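Thiosulfate reductase (Thermus thermophilus, PDB 2VPZ) probably reduces sulfur compounds such as polysulfide or thiosulfate, using a molybdenum centre with two molybdopterin guanine dinucleotides and a [4Fe-4S] cluster. Local coordinates at residues A34-S39 / H56-R61; P98-E103 / E118-H123; Y374-L379 / Y534-T539; E422-G427 / K453-N458; P645-W650 / G678-K683. All blocks are in the same frame, centred on the assembly; numbering follows the deposited sequence.

Contact 1: A34-S39 / H56-R61; sequences AQEVKS and HAVGNR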
# COMPACT_ATOMS: atom_id res chain seq x y z
N ALA A 34 22.57 31.97 -15.24
CA ALA A 34 23.32 31.95 -16.53
C ALA A 34 23.99 33.29 -16.75
O ALA A 34 24.96 33.47 -17.53
CB ALA A 34 22.39 31.60 -17.71
N GLN A 35 23.42 34.27 -16.05
CA GLN A 35 23.89 35.64 -15.98
C GLN A 35 25.02 35.59 -14.94
O GLN A 35 25.04 34.71 -14.07
CB GLN A 35 22.80 36.57 -15.43
CG GLN A 35 22.40 37.77 -16.28
CD GLN A 35 20.99 38.25 -15.91
OE1 GLN A 35 20.05 37.46 -15.88
NE2 GLN A 35 20.85 39.56 -15.63
N GLU A 36 25.91 36.55 -15.06
CA GLU A 36 27.07 36.81 -14.18
C GLU A 36 26.61 36.85 -12.69
O GLU A 36 25.59 37.47 -12.43
CB GLU A 36 27.59 38.22 -14.53
CG GLU A 36 26.46 39.34 -14.47
CD GLU A 36 25.82 39.76 -15.83
OE1 GLU A 36 25.21 40.87 -15.88
OE2 GLU A 36 25.91 39.00 -16.83
N VAL A 37 27.30 36.22 -11.74
CA VAL A 37 26.91 36.33 -10.32
C VAL A 37 28.09 36.77 -9.38
O VAL A 37 29.26 36.75 -9.79
CB VAL A 37 26.32 34.96 -9.66
CG1 VAL A 37 25.85 35.21 -8.19
CG2 VAL A 37 25.14 34.39 -10.48
N LYS A 38 27.77 37.23 -8.17
CA LYS A 38 28.74 37.57 -7.12
C LYS A 38 28.14 36.93 -5.83
O LYS A 38 26.98 37.17 -5.51
CB LYS A 38 28.91 39.09 -6.85
CG LYS A 38 28.90 40.01 -8.07
CD LYS A 38 30.17 39.93 -8.92
CE LYS A 38 30.26 41.08 -9.95
NZ LYS A 38 30.34 42.45 -9.31
N SER A 39 28.91 36.09 -5.14
CA SER A 39 28.43 35.49 -3.88
C SER A 39 29.11 36.24 -2.72
O SER A 39 30.05 37.03 -2.91
CB SER A 39 28.76 33.98 -3.78
OG SER A 39 28.12 33.19 -4.73
N HIS A 56 23.52 34.86 -3.46
CA HIS A 56 23.89 34.96 -4.85
C HIS A 56 23.22 36.19 -5.49
O HIS A 56 22.00 36.19 -5.71
CB HIS A 56 23.48 33.67 -5.62
CG HIS A 56 24.01 32.39 -5.05
ND1 HIS A 56 25.33 32.07 -5.05
CD2 HIS A 56 23.38 31.37 -4.45
CE1 HIS A 56 25.50 30.89 -4.48
NE2 HIS A 56 24.33 30.44 -4.11
N ALA A 57 24.01 37.22 -5.76
CA ALA A 57 23.51 38.42 -6.42
C ALA A 57 24.02 38.52 -7.87
O ALA A 57 25.07 37.95 -8.22
CB ALA A 57 23.91 39.70 -5.63
N VAL A 58 23.24 39.21 -8.71
CA VAL A 58 23.55 39.55 -10.12
C VAL A 58 23.25 41.07 -10.15
O VAL A 58 22.09 41.47 -10.21
CB VAL A 58 22.62 38.80 -11.16
CG1 VAL A 58 22.77 39.46 -12.56
CG2 VAL A 58 22.97 37.30 -11.22
N GLY A 59 24.26 41.92 -10.09
CA GLY A 59 24.00 43.33 -10.02
C GLY A 59 23.42 43.64 -8.64
O GLY A 59 23.82 43.02 -7.64
N ASN A 60 22.44 44.56 -8.57
CA ASN A 60 21.80 44.97 -7.31
C ASN A 60 20.64 44.10 -6.85
O ASN A 60 19.63 44.62 -6.37
CB ASN A 60 21.33 46.43 -7.41
CG ASN A 60 22.39 47.44 -6.99
OD1 ASN A 60 22.22 48.66 -7.15
ND2 ASN A 60 23.49 46.93 -6.46
N ARG A 61 20.76 42.79 -6.97
CA ARG A 61 19.65 41.94 -6.57
C ARG A 61 20.00 40.48 -6.24
O ARG A 61 20.60 39.76 -7.04
CB ARG A 61 18.56 41.99 -7.66
CG ARG A 61 17.55 40.85 -7.62
CD ARG A 61 16.14 41.25 -7.19
NE ARG A 61 15.19 40.18 -7.49
CZ ARG A 61 14.20 40.23 -8.37
NH1 ARG A 61 13.99 41.35 -9.06
NH2 ARG A 61 13.44 39.17 -8.59
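K38 and A57 face each other as an antiparallel hydrogen-bonded pair at the open end of the hairpin formed by strands 38-43 and 52-57. The firmer of their two backbone bonds runs from A57 N to K38 O, 3.0 Å long and nearly straight at 165°. K38 N also bonds to A57 O, although the position of that oxygen is less certain. One residue along, a side-chain bond joins the strands: S39 OG lies 3.0 Å from H56 ND1, at the edge of the imidazole and near its plane, and either group could donate. The H56 ring reaches this hydroxyl with CG anti to the carbonyl carbon (chi1 -55°). The hairpin belongs to the Fe4S4 domain of the molybdopterin oxidoreductases, and the cluster ligands C44, C47 and C51 follow within its turn, at the end remote from this contact; the H56 side chain is about 14 Å from the bound cluster. Strand 62-67 continues the sheet beyond 52-57. Where the strands part, V37 CG2 meets V58 CG2 at 3.7 Å, the two side chains crossing at about a right angle, and the amide NE2 of Q35 lies 3.6 Å from V58 CG1.

Contact 2: P98-E103 / E118-H123; sequences PLIRVE and EEALDH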
# COMPACT_ATOMS: atom_id res chain seq x y z
N PRO A 98 13.69 59.26 5.05
CA PRO A 98 13.26 59.57 6.42
C PRO A 98 11.95 60.34 6.26
O PRO A 98 11.68 60.96 5.21
CB PRO A 98 14.37 60.52 6.93
CG PRO A 98 15.57 60.24 6.13
CD PRO A 98 15.15 59.06 5.15
N LEU A 99 11.14 60.34 7.30
CA LEU A 99 9.87 61.04 7.26
C LEU A 99 9.58 61.74 8.57
O LEU A 99 9.86 61.20 9.63
CB LEU A 99 8.71 60.07 6.96
CG LEU A 99 8.73 59.27 5.64
CD1 LEU A 99 7.55 58.27 5.57
CD2 LEU A 99 8.69 60.26 4.46
N ILE A 100 9.03 62.95 8.53
CA ILE A 100 8.67 63.59 9.78
C ILE A 100 7.17 63.95 9.74
O ILE A 100 6.63 64.35 8.70
CB ILE A 100 9.55 64.88 10.11
CG1 ILE A 100 11.05 64.53 10.12
CG2 ILE A 100 9.14 65.44 11.51
CD1 ILE A 100 11.98 65.76 10.02
N ARG A 101 6.53 63.76 10.88
CA ARG A 101 5.11 64.01 11.08
C ARG A 101 4.73 65.51 10.89
O ARG A 101 5.24 66.37 11.59
CB ARG A 101 4.70 63.56 12.49
CG ARG A 101 3.41 62.75 12.60
CD ARG A 101 2.81 62.83 14.02
NE ARG A 101 2.51 64.21 14.44
CZ ARG A 101 3.14 64.92 15.37
NH1 ARG A 101 4.17 64.42 16.04
NH2 ARG A 101 2.75 66.17 15.63
N VAL A 102 3.83 65.80 9.94
CA VAL A 102 3.37 67.16 9.66
C VAL A 102 2.90 67.84 11.00
O VAL A 102 2.11 67.24 11.75
CB VAL A 102 2.22 67.15 8.56
CG1 VAL A 102 1.54 68.51 8.44
CG2 VAL A 102 2.83 66.74 7.18
N GLU A 103 3.41 69.04 11.32
CA GLU A 103 3.07 69.71 12.58
C GLU A 103 1.57 70.04 12.70
O GLU A 103 0.96 70.58 11.79
CB GLU A 103 3.94 70.97 12.85
CG GLU A 103 4.82 70.92 14.18
CD GLU A 103 4.41 69.79 15.19
OE1 GLU A 103 3.19 69.54 15.36
OE2 GLU A 103 5.31 69.20 15.83
N GLU A 118 20.06 64.27 7.81
CA GLU A 118 20.60 65.33 8.66
C GLU A 118 19.49 66.00 9.47
O GLU A 118 19.57 66.09 10.71
CB GLU A 118 21.36 66.36 7.79
CG GLU A 118 22.45 65.75 6.86
CD GLU A 118 21.87 64.85 5.72
OE1 GLU A 118 20.88 65.25 5.07
OE2 GLU A 118 22.45 63.76 5.47
N GLU A 119 18.44 66.44 8.79
CA GLU A 119 17.29 67.08 9.43
C GLU A 119 16.52 66.17 10.41
O GLU A 119 16.13 66.62 11.49
CB GLU A 119 16.32 67.68 8.39
CG GLU A 119 14.84 67.49 8.76
CD GLU A 119 14.02 68.78 8.83
OE1 GLU A 119 13.52 69.10 9.93
OE2 GLU A 119 13.88 69.46 7.79
N ALA A 120 16.29 64.90 10.03
CA ALA A 120 15.58 63.95 10.90
C ALA A 120 16.40 63.58 12.15
O ALA A 120 15.86 63.51 13.26
CB ALA A 120 15.21 62.64 10.11
N LEU A 121 17.71 63.39 11.98
CA LEU A 121 18.59 63.07 13.10
C LEU A 121 18.77 64.24 14.10
O LEU A 121 18.90 64.00 15.31
CB LEU A 121 19.97 62.52 12.57
CG LEU A 121 19.97 61.05 12.08
CD1 LEU A 121 21.36 60.65 11.54
CD2 LEU A 121 19.55 60.09 13.22
N ASP A 122 18.73 65.49 13.62
CA ASP A 122 18.83 66.72 14.46
C ASP A 122 17.55 66.86 15.29
O ASP A 122 17.58 67.14 16.50
CB ASP A 122 18.95 68.01 13.64
CG ASP A 122 20.36 68.26 13.08
OD1 ASP A 122 21.29 67.51 13.43
OD2 ASP A 122 20.51 69.23 12.30
N HIS A 123 16.43 66.71 14.60
CA HIS A 123 15.10 66.79 15.19
C HIS A 123 14.96 65.79 16.37
O HIS A 123 14.38 66.13 17.40
CB HIS A 123 14.00 66.57 14.11
CG HIS A 123 12.60 66.79 14.57
ND1 HIS A 123 11.84 65.80 15.11
CD2 HIS A 123 11.84 67.89 14.58
CE1 HIS A 123 10.66 66.28 15.45
NE2 HIS A 123 10.63 67.55 15.13
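I100 carries this contact, reaching from strand 99-101 onto one side of helix 117-134. Its CB points at the helix and branches to touch different residues. I100 CG2, anti to the backbone N, comes over one face of the H123 imidazole toward the rim, 4.3 Å from H123 CE1. The other branch leaves through CG1, which sits beside the backbone N (chi1 -56°) and hands the chain on in an extended form to CD1. I100 CD1 lies against the bent chain of E119, 3.6 Å from E119 CG and 3.7 Å from E119 OE1, and reaches A120 CA at 4.1 Å. Just before the strand, P98 CB rests on A120 CB at 3.9 Å. The short strand and helix segments are inclined at 46°, with their axes 9.1 Å apart at closest approach. Strand 99-101 pairs with strand 112-114, and the helix that follows folds back onto this hairpin. A120 also packs on L480 of strand 479-481, an outermost strand of the parallel sheet within this chain. With no hydrogen bond between the segments, their adhesion rests on van der Waals packing; E119 offers both CG and the side of its carboxylate to the I100 methyl.

Contact 3: Y374-L379 / Y534-T539; sequences YPLPPL and YFPWKT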
# COMPACT_ATOMS: atom_id res chain seq x y z
N TYR A 374 35.35 45.57 21.63
CA TYR A 374 36.08 46.71 21.11
C TYR A 374 36.35 47.57 22.37
O TYR A 374 35.38 47.86 23.08
CB TYR A 374 35.22 47.45 20.09
CG TYR A 374 35.93 48.59 19.42
CD1 TYR A 374 36.43 48.47 18.13
CD2 TYR A 374 36.09 49.81 20.08
CE1 TYR A 374 37.07 49.54 17.49
CE2 TYR A 374 36.74 50.90 19.46
CZ TYR A 374 37.22 50.76 18.16
OH TYR A 374 37.84 51.82 17.50
N PRO A 375 37.63 48.01 22.63
CA PRO A 375 38.04 48.82 23.80
C PRO A 375 37.37 50.17 24.04
O PRO A 375 37.52 51.12 23.25
CB PRO A 375 39.56 48.97 23.65
CG PRO A 375 39.93 48.06 22.49
CD PRO A 375 38.69 48.07 21.62
N LEU A 376 36.69 50.28 25.17
CA LEU A 376 35.96 51.49 25.48
C LEU A 376 35.81 51.78 26.98
O LEU A 376 36.07 50.90 27.84
CB LEU A 376 34.55 51.40 24.85
CG LEU A 376 34.18 51.21 23.36
CD1 LEU A 376 32.64 51.08 23.22
CD2 LEU A 376 34.69 52.40 22.51
N PRO A 377 35.43 53.03 27.31
CA PRO A 377 35.23 53.39 28.72
C PRO A 377 33.99 52.59 29.22
O PRO A 377 33.13 52.23 28.40
CB PRO A 377 34.90 54.89 28.70
CG PRO A 377 35.27 55.40 27.32
CD PRO A 377 35.53 54.21 26.43
N PRO A 378 33.91 52.24 30.53
CA PRO A 378 32.73 51.50 30.99
C PRO A 378 31.44 52.29 30.65
O PRO A 378 31.47 53.52 30.54
CB PRO A 378 32.95 51.39 32.49
CG PRO A 378 34.41 51.16 32.58
CD PRO A 378 34.97 52.16 31.54
N LEU A 379 30.32 51.61 30.51
CA LEU A 379 29.05 52.28 30.19
C LEU A 379 28.36 52.92 31.44
O LEU A 379 28.47 52.35 32.54
CB LEU A 379 28.08 51.27 29.52
CG LEU A 379 27.83 51.00 28.02
CD1 LEU A 379 28.70 51.86 27.11
CD2 LEU A 379 28.04 49.50 27.74
N TYR A 534 32.12 56.83 23.21
CA TYR A 534 31.44 55.61 22.74
C TYR A 534 31.17 56.08 21.22
O TYR A 534 30.78 57.22 20.95
CB TYR A 534 30.13 55.28 23.57
CG TYR A 534 30.21 55.35 25.13
CD1 TYR A 534 29.75 56.47 25.81
CD2 TYR A 534 30.79 54.31 25.93
CE1 TYR A 534 29.84 56.61 27.20
CE2 TYR A 534 30.90 54.43 27.35
CZ TYR A 534 30.41 55.59 27.97
OH TYR A 534 30.53 55.75 29.33
N PHE A 535 31.53 55.23 20.23
CA PHE A 535 31.45 55.52 18.77
C PHE A 535 32.67 56.17 18.14
O PHE A 535 32.58 56.59 16.97
CB PHE A 535 30.24 56.38 18.48
CG PHE A 535 28.99 55.81 18.85
CD1 PHE A 535 28.27 56.26 19.94
CD2 PHE A 535 28.55 54.65 18.18
CE1 PHE A 535 27.15 55.60 20.38
CE2 PHE A 535 27.42 53.96 18.60
CZ PHE A 535 26.71 54.44 19.72
N PRO A 536 33.84 56.14 18.84
CA PRO A 536 35.05 56.73 18.27
C PRO A 536 35.40 56.28 16.84
O PRO A 536 35.60 57.11 15.96
CB PRO A 536 36.12 56.37 19.29
CG PRO A 536 35.76 54.96 19.60
CD PRO A 536 34.20 55.01 19.70
N TRP A 537 35.49 54.97 16.63
CA TRP A 537 35.77 54.37 15.30
C TRP A 537 34.97 55.09 14.18
O TRP A 537 33.79 55.35 14.37
CB TRP A 537 35.41 52.86 15.26
CG TRP A 537 34.10 52.51 15.94
CD1 TRP A 537 33.92 52.25 17.27
CD2 TRP A 537 32.78 52.39 15.34
NE1 TRP A 537 32.60 51.99 17.54
CE2 TRP A 537 31.88 52.07 16.38
CE3 TRP A 537 32.28 52.53 14.04
CZ2 TRP A 537 30.49 51.89 16.16
CZ3 TRP A 537 30.88 52.35 13.80
CH2 TRP A 537 30.02 52.03 14.87
N LYS A 538 35.60 55.41 13.04
CA LYS A 538 34.93 56.13 11.92
C LYS A 538 34.17 55.25 10.94
O LYS A 538 33.55 55.73 10.00
CB LYS A 538 35.93 56.96 11.10
CG LYS A 538 35.80 58.47 11.27
CD LYS A 538 36.96 59.01 12.12
CE LYS A 538 37.02 58.34 13.50
NZ LYS A 538 36.82 59.33 14.62
N THR A 539 34.25 53.95 11.13
CA THR A 539 33.56 53.07 10.21
C THR A 539 33.40 51.63 10.78
O THR A 539 34.18 51.22 11.64
CB THR A 539 34.33 53.14 8.81
OG1 THR A 539 33.46 53.65 7.80
CG2 THR A 539 34.88 51.78 8.41
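Y534 OH donates a 2.7 Å hydrogen bond to P378 O, the one clear polar link between these two irregular loops. The acceptor lies at the edge of the tyrosine ring, in its plane, while the hydroxyl is tilted 17° from the carbonyl plane of P378. The preceding carbonyl is drawn along the same ring edge, with P377 O 3.3 Å from Y534 CE2. L379 comes in obliquely, L379 CD1 lying 3.4 Å from Y534 CE2, so that residues 377-379 line the CE2 side and the hydroxyl of the ring. A second cluster forms around Y374. W537 turns an edge toward the Y374 face in a T-shaped pair, the phenol and five-membered ring centroids being 4.9 Å apart and the planes at 68°. W537 CD1 stands over that face near the rim, 3.7 Å from Y374 CZ. The indole is brought there with CG placed between its backbone N and carbonyl carbon (chi1 42°). Between the two aromatic sites, L376 CD2 packs against P536 CD at 3.9 Å. The contact is partly buried, its centre about 29 Å from the centre of the chain. Y534, L376 and L379 rest on helix 149-160 through A159, F155 and A158, W537 touches W519 of helix 518-528, and Y374 and W537 both meet Y543 in helix 540-551.

Contact 4: E422-G427 / K453-N458; sequences EPMITG and KEALKN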
# COMPACT_ATOMS: atom_id res chain seq x y z
N GLU A 422 2.73 51.36 31.21
CA GLU A 422 1.80 51.96 32.14
C GLU A 422 2.39 53.33 32.56
O GLU A 422 1.65 54.35 32.57
CB GLU A 422 1.58 51.02 33.33
CG GLU A 422 0.49 51.38 34.33
CD GLU A 422 0.67 50.62 35.66
OE1 GLU A 422 1.83 50.27 35.97
OE2 GLU A 422 -0.33 50.41 36.39
N PRO A 423 3.69 53.39 32.93
CA PRO A 423 4.38 54.62 33.32
C PRO A 423 4.18 55.81 32.33
O PRO A 423 4.29 56.98 32.71
CB PRO A 423 5.85 54.19 33.39
CG PRO A 423 5.79 52.76 33.88
CD PRO A 423 4.45 52.20 33.36
N MET A 424 3.89 55.51 31.05
CA MET A 424 3.67 56.49 29.97
C MET A 424 2.24 57.09 29.93
O MET A 424 2.01 58.13 29.30
CB MET A 424 3.94 55.90 28.56
CG MET A 424 5.27 55.20 28.33
SD MET A 424 5.27 54.09 26.86
CE MET A 424 7.00 54.25 26.29
N ILE A 425 1.30 56.41 30.57
CA ILE A 425 -0.11 56.82 30.63
C ILE A 425 -0.43 57.61 31.92
O ILE A 425 -0.93 58.73 31.85
CB ILE A 425 -1.10 55.57 30.51
CG1 ILE A 425 -0.87 54.80 29.20
CG2 ILE A 425 -2.56 56.05 30.57
CD1 ILE A 425 -1.27 53.30 29.27
N THR A 426 -0.12 57.02 33.08
CA THR A 426 -0.34 57.61 34.41
C THR A 426 0.81 58.47 35.00
O THR A 426 0.59 59.29 35.88
CB THR A 426 -0.58 56.53 35.52
OG1 THR A 426 0.58 55.71 35.61
CG2 THR A 426 -1.83 55.69 35.24
N GLY A 427 2.03 58.26 34.51
CA GLY A 427 3.14 58.95 35.11
C GLY A 427 3.44 58.26 36.43
O GLY A 427 4.21 58.79 37.26
N LYS A 453 -1.82 52.32 22.54
CA LYS A 453 -2.20 53.50 21.72
C LYS A 453 -2.46 54.77 22.57
O LYS A 453 -2.21 55.91 22.14
CB LYS A 453 -3.39 53.17 20.81
CG LYS A 453 -3.19 51.93 19.93
CD LYS A 453 -4.23 51.84 18.81
CE LYS A 453 -3.86 50.81 17.71
NZ LYS A 453 -5.06 50.22 17.02
N GLU A 454 -2.97 54.55 23.78
CA GLU A 454 -3.19 55.61 24.76
C GLU A 454 -1.77 56.14 25.10
O GLU A 454 -1.50 57.35 25.11
CB GLU A 454 -3.81 55.03 26.03
CG GLU A 454 -5.18 55.57 26.44
CD GLU A 454 -5.40 55.55 27.97
OE1 GLU A 454 -5.11 56.59 28.63
OE2 GLU A 454 -5.83 54.49 28.49
N ALA A 455 -0.86 55.20 25.40
CA ALA A 455 0.52 55.52 25.75
C ALA A 455 1.28 56.27 24.63
O ALA A 455 2.10 57.14 24.92
CB ALA A 455 1.30 54.24 26.20
N LEU A 456 1.05 55.96 23.35
CA LEU A 456 1.74 56.73 22.31
C LEU A 456 1.14 58.16 22.26
O LEU A 456 1.84 59.13 21.97
CB LEU A 456 1.67 56.08 20.90
CG LEU A 456 2.07 54.60 20.75
CD1 LEU A 456 1.91 54.12 19.29
CD2 LEU A 456 3.51 54.37 21.26
N LYS A 457 -0.15 58.29 22.56
CA LYS A 457 -0.84 59.58 22.57
C LYS A 457 -0.14 60.58 23.52
O LYS A 457 0.21 61.71 23.16
CB LYS A 457 -2.34 59.45 22.98
CG LYS A 457 -3.38 59.74 21.87
CD LYS A 457 -3.19 58.84 20.62
CE LYS A 457 -3.57 59.57 19.30
NZ LYS A 457 -4.92 59.18 18.75
N ASN A 458 0.11 60.13 24.74
CA ASN A 458 0.73 60.92 25.78
C ASN A 458 2.24 61.23 25.70
O ASN A 458 2.78 61.96 26.52
CB ASN A 458 0.44 60.27 27.14
CG ASN A 458 -0.17 61.22 28.14
OD1 ASN A 458 -0.26 62.43 27.89
ND2 ASN A 458 -0.59 60.69 29.30
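Apolar packing comes first, and A455 is its focus: the methyl from helix 449-457 lies against two consecutive residues of the short helical turn about 423-426. I425 CG1 approaches A455 CB to 3.7 Å, and M424 CB stands 3.9 Å from A455 CB. The thioether of M424 adds a further touch, its SD 4.0 Å from A455 CB. Because alanine projects so little, the backbones come close, with I425 CA only 5.1 Å from A455 CA. The two I425 branches have separate partners. CG1, anti to the carbonyl carbon (chi1 -58°), serves A455, whereas I425 CG2 turns toward E454, whose extended chain crosses the isoleucine at about a right angle and places E454 OE1 3.2 Å from that methyl.

At the C-terminal end of the segment N458 lies along two backbone carbonyls: N458 CB is 3.4 Å from M424 O and N458 ND2 3.2 Å from I425 O. In the fold, helix 449-457 belongs to the beta-alpha-beta connection between the parallel neighbours 435-438 and 462-466, and the 423-426 turn precedes the first of them. M424 and L456 both touch L435 on that strand, while K433 bonds to N458 O. With no clear hydrogen bond across the segments, cohesion probably rests mainly on aliphatic packing round the A455 methyl.

Contact 5: P645-W650 / G678-K683; sequences PENEVW and GPVRVK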
# COMPACT_ATOMS: atom_id res chain seq x y z
N PRO A 645 -1.83 32.67 2.38
CA PRO A 645 -2.54 33.94 2.28
C PRO A 645 -3.48 34.32 3.41
O PRO A 645 -3.99 35.44 3.46
CB PRO A 645 -3.25 33.83 0.92
CG PRO A 645 -3.35 32.29 0.64
CD PRO A 645 -2.73 31.64 1.90
N GLU A 646 -3.76 33.37 4.29
CA GLU A 646 -4.65 33.64 5.43
C GLU A 646 -4.57 32.56 6.50
O GLU A 646 -4.06 31.45 6.24
CB GLU A 646 -6.13 33.76 4.98
CG GLU A 646 -6.61 32.57 4.08
CD GLU A 646 -8.14 32.41 3.92
OE1 GLU A 646 -8.89 33.23 4.47
OE2 GLU A 646 -8.59 31.45 3.24
N ASN A 647 -5.00 32.89 7.72
CA ASN A 647 -5.08 31.92 8.74
C ASN A 647 -6.46 31.34 8.73
O ASN A 647 -7.39 31.80 8.01
CB ASN A 647 -4.60 32.34 10.17
CG ASN A 647 -5.22 33.64 10.69
OD1 ASN A 647 -4.97 34.03 11.84
ND2 ASN A 647 -6.00 34.32 9.85
N GLU A 648 -6.59 30.30 9.54
CA GLU A 648 -7.76 29.46 9.51
C GLU A 648 -8.05 29.04 11.05
O GLU A 648 -7.12 28.68 11.77
CB GLU A 648 -7.23 28.35 8.48
CG GLU A 648 -6.33 28.96 7.16
CD GLU A 648 -4.77 28.63 7.09
OE1 GLU A 648 -4.31 27.77 7.87
OE2 GLU A 648 -3.99 29.21 6.23
N VAL A 649 -9.29 29.19 11.57
CA VAL A 649 -9.64 28.83 12.99
C VAL A 649 -9.92 27.33 13.13
O VAL A 649 -10.78 26.81 12.42
CB VAL A 649 -10.99 29.52 13.57
CG1 VAL A 649 -10.90 29.63 15.12
CG2 VAL A 649 -11.29 30.86 12.94
N TRP A 650 -9.22 26.64 14.03
CA TRP A 650 -9.40 25.20 14.27
C TRP A 650 -10.47 24.96 15.38
O TRP A 650 -10.29 25.42 16.51
CB TRP A 650 -8.08 24.52 14.71
CG TRP A 650 -6.88 24.59 13.74
CD1 TRP A 650 -6.59 25.59 12.86
CD2 TRP A 650 -5.84 23.59 13.57
NE1 TRP A 650 -5.46 25.28 12.14
CE2 TRP A 650 -4.98 24.06 12.55
CE3 TRP A 650 -5.58 22.35 14.16
CZ2 TRP A 650 -3.84 23.33 12.12
CZ3 TRP A 650 -4.43 21.61 13.73
CH2 TRP A 650 -3.60 22.11 12.72
N GLY A 678 -11.54 40.68 12.46
CA GLY A 678 -11.79 40.55 11.01
C GLY A 678 -12.20 39.17 10.58
O GLY A 678 -11.70 38.24 11.24
N PRO A 679 -12.98 38.93 9.47
CA PRO A 679 -13.37 37.56 9.06
C PRO A 679 -12.26 36.52 8.78
O PRO A 679 -11.37 36.80 7.98
CB PRO A 679 -14.31 37.79 7.85
CG PRO A 679 -13.78 39.04 7.20
CD PRO A 679 -13.05 39.85 8.32
N VAL A 680 -12.34 35.35 9.44
CA VAL A 680 -11.39 34.20 9.33
C VAL A 680 -12.07 32.93 8.83
O VAL A 680 -13.23 32.66 9.17
CB VAL A 680 -10.77 33.72 10.71
CG1 VAL A 680 -9.26 33.77 10.64
CG2 VAL A 680 -11.34 34.51 11.87
N ARG A 681 -11.33 32.12 8.07
CA ARG A 681 -11.90 30.89 7.58
C ARG A 681 -12.02 29.85 8.70
O ARG A 681 -11.14 29.75 9.57
CB ARG A 681 -11.10 30.33 6.40
CG ARG A 681 -11.98 29.82 5.27
CD ARG A 681 -11.16 29.14 4.16
NE ARG A 681 -10.58 27.87 4.57
CZ ARG A 681 -9.27 27.60 4.71
NH1 ARG A 681 -8.36 28.53 4.49
NH2 ARG A 681 -8.88 26.36 5.07
N VAL A 682 -13.12 29.11 8.68
CA VAL A 682 -13.41 28.06 9.67
C VAL A 682 -12.78 26.70 9.24
O VAL A 682 -12.85 26.37 8.05
CB VAL A 682 -14.97 27.89 9.87
CG1 VAL A 682 -15.26 26.69 10.79
CG2 VAL A 682 -15.57 29.19 10.46
N LYS A 683 -12.20 25.96 10.18
CA LYS A 683 -11.52 24.69 9.92
C LYS A 683 -11.96 23.55 10.84
O LYS A 683 -11.27 23.16 11.85
CB LYS A 683 -10.00 24.88 9.93
CG LYS A 683 -9.21 23.87 9.12
CD LYS A 683 -8.41 22.95 10.04
CE LYS A 683 -6.92 22.93 9.67
NZ LYS A 683 -6.30 21.59 9.95
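V649 and V682 pair in parallel register, V649 using both its N and its O toward strand 676-683: V649 N donates to R681 O at 2.8 Å, and V649 O accepts from K683 N at 2.8 Å, the latter bond bent to 132°. A backbone bond of W650 to Y694 also joins strand 648-650 to strand 692-696, consistent with a double-psi barrel. On the V649 face, V649 CG2 packs on V680 CB at 3.7 Å. On the opposite face, with R681, K683 and W650 run side by side. K683 (CG anti to the backbone N, chi1 -155°) lies over the indole: K683 CE makes a CH-pi contact 3.8 Å from the five-membered ring centroid of W650, and K683 NZ a cation-pi contact 3.8 Å from the six-membered one. The W650 side chain, which also meets R238 (cation-pi), is about 8 Å from a bound molybdopterin guanine dinucleotide. R681 NH1 forms a salt bridge with E646 OE2 at 3.2 Å, OE2 lying close to the guanidinium plane though approached 58° out of the carboxylate plane. E646 OE1 is bonded to Y666 OH, and E648 lies over one guanidinium face, E648 CG 3.4 Å from R681 NH1. R681 NH2 also has a long, weak ion pair with E3 of the membrane-spanning subunit, which K683 touches. A carboxylate and an aromatic face thus receive the two cations, which probably eases burial of K683.

In the fold
From the N terminus, contact 1 pairs the strands of the hairpin whose turn carries cluster ligands. Contact 2 then closes a 14-residue connection, laying helix 117-134 on strand 99-101. Contact 3 opens next and spans 154 residues, bringing two surface loops together; contact 4 is enclosed within that span and joins a helical turn to the connection between two strands of the parallel sheet. Contact 5 follows in the dinucleotide-binding domain. No contacts cross. Contacts 2 and 4 are nearest, about 8 Å between closest atoms and on the same side of the chain's centre, whereas contacts 3 and 5 lie on opposite sides of it, with centres 50 Å apart.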